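Local structure of putative oxygenase (Streptomyces viridochromogenes Tue57, 4XAA) at residues 39-42 / 43-47. The protein probably acts as an iron- and 2-oxoglutarate-dependent oxygenase of the phytanoyl-CoA dioxygenase family, linked to oxidative cyclization in orthosomycin biosynthesis. Numbering follows the deposited sequence.
Sequences AERL and ITRFT
Ile43 opens the last turn and a half of helix 29-47 by giving its N-H to Ala39 O, 2.9 Å from Ile43 N, an ordinary i to i+4 bond. Its CG1 branch, anti to the carbonyl carbon, runs back along the helix and rests 3.4 Å from the same Ala39 O. Branched and apolar, Ile43 suits the face packed on the larger sheet of the double-stranded beta helix, where it touches Leu69, Leu111 and Leu113; the short side chain of Ala39, also buried, touches Leu111 and Leu143, consistent with a close approach of the helix there. Thr44 repeats the backbone pattern with Thr44 N 2.8 Å from Glu40 O, at an N-H...O angle of 167°. Thr44 OG1, set between the backbone N and the carbonyl carbon (chi1 69°), makes a weak bond to Arg41 O, 3.4 Å away. At Arg45 the bond shifts to i to i+3, weak at 3.5 Å from Arg45 N to Leu42 O, which Tyr56 OH also bonds. The extended Arg45 chain passes Arg41 O and lays one guanidinium face over Arg41 CG, while Arg45 NH2 comes to the edge of the Arg41 guanidinium, 3.9 Å from Arg41 NE. The two planes stand 78° apart, so they do not stack. Leu42, apolar and buried against Leu75 and Trp80, brings CD2 4.0 Å from Arg45 NH1. Aromatic Phe46 suits its buried place by Leu69, Tyr56 and Arg52, the last a cation-pi partner. Two like charges lie side by side here, a cost probably offset because these long, partly exposed arginines reach the 79-83 loop: Arg41 NH2 forms a salt bridge with Glu83, and Arg45 NH1 bonds the backbone carbonyl of Asp79.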
# COMPACT_ATOMS: atom_id res chain seq x y z
N ALA A 39 -6.86 11.63 -5.90
CA ALA A 39 -7.47 10.51 -5.20
C ALA A 39 -8.86 10.86 -4.71
O ALA A 39 -9.82 10.12 -4.95
CB ALA A 39 -6.60 10.07 -4.03
N GLU A 40 -8.98 12.00 -4.04
CA GLU A 40 -10.26 12.42 -3.50
C GLU A 40 -11.29 12.58 -4.60
O GLU A 40 -12.43 12.15 -4.46
CB GLU A 40 -10.13 13.73 -2.72
CG GLU A 40 -9.27 13.60 -1.46
CD GLU A 40 -9.27 14.88 -0.64
OE1 GLU A 40 -10.26 15.65 -0.74
OE2 GLU A 40 -8.28 15.13 0.10
N ARG A 41 -10.88 13.17 -5.72
CA ARG A 41 -11.80 13.30 -6.85
C ARG A 41 -12.31 11.93 -7.32
O ARG A 41 -13.45 11.80 -7.76
CB ARG A 41 -11.14 14.03 -8.01
CG ARG A 41 -12.09 14.31 -9.15
CD ARG A 41 -11.58 15.44 -10.02
NE ARG A 41 -10.62 14.97 -11.02
CZ ARG A 41 -9.31 15.07 -10.90
NH1 ARG A 41 -8.79 15.64 -9.82
NH2 ARG A 41 -8.52 14.60 -11.86
N LEU A 42 -11.47 10.91 -7.22
CA LEU A 42 -11.88 9.58 -7.57
C LEU A 42 -12.91 9.08 -6.57
O LEU A 42 -13.91 8.45 -6.94
CB LEU A 42 -10.69 8.64 -7.62
CG LEU A 42 -9.79 8.78 -8.84
CD1 LEU A 42 -8.58 7.89 -8.67
CD2 LEU A 42 -10.56 8.42 -10.09
N ILE A 43 -12.65 9.38 -5.30
CA ILE A 43 -13.44 8.83 -4.22
C ILE A 43 -14.81 9.49 -4.16
O ILE A 43 -15.81 8.81 -3.99
CB ILE A 43 -12.74 8.98 -2.87
CG1 ILE A 43 -11.51 8.07 -2.80
CG2 ILE A 43 -13.66 8.58 -1.74
CD1 ILE A 43 -10.50 8.51 -1.74
N THR A 44 -14.85 10.81 -4.32
CA THR A 44 -16.12 11.51 -4.23
C THR A 44 -17.12 11.10 -5.30
O THR A 44 -18.32 11.29 -5.13
CB THR A 44 -15.95 13.04 -4.31
OG1 THR A 44 -15.56 13.39 -5.64
CG2 THR A 44 -14.92 13.53 -3.33
N ARG A 45 -16.65 10.55 -6.42
CA ARG A 45 -17.57 10.08 -7.46
C ARG A 45 -18.37 8.89 -6.95
O ARG A 45 -19.56 8.76 -7.20
CB ARG A 45 -16.82 9.69 -8.73
CG ARG A 45 -16.30 10.88 -9.49
CD ARG A 45 -15.28 10.46 -10.53
NE ARG A 45 -14.74 11.61 -11.24
CZ ARG A 45 -13.73 11.56 -12.10
NH1 ARG A 45 -13.13 10.40 -12.37
NH2 ARG A 45 -13.31 12.66 -12.70
N PHE A 46 -17.69 8.02 -6.21
CA PHE A 46 -18.36 6.91 -5.59
C PHE A 46 -19.27 7.40 -4.47
O PHE A 46 -20.47 7.10 -4.45
CB PHE A 46 -17.34 5.92 -5.04
CG PHE A 46 -17.97 4.72 -4.41
CD1 PHE A 46 -18.37 4.73 -3.09
CD2 PHE A 46 -18.18 3.56 -5.16
CE1 PHE A 46 -18.97 3.63 -2.52
CE2 PHE A 46 -18.76 2.46 -4.59
CZ PHE A 46 -19.16 2.50 -3.26
N THR A 47 -18.67 8.12 -3.54
CA THR A 47 -19.32 8.45 -2.29
C THR A 47 -20.43 9.48 -2.44
O THR A 47 -21.47 9.37 -1.81
CB THR A 47 -18.33 9.01 -1.28
OG1 THR A 47 -17.85 10.28 -1.75
CG2 THR A 47 -17.16 8.05 -1.09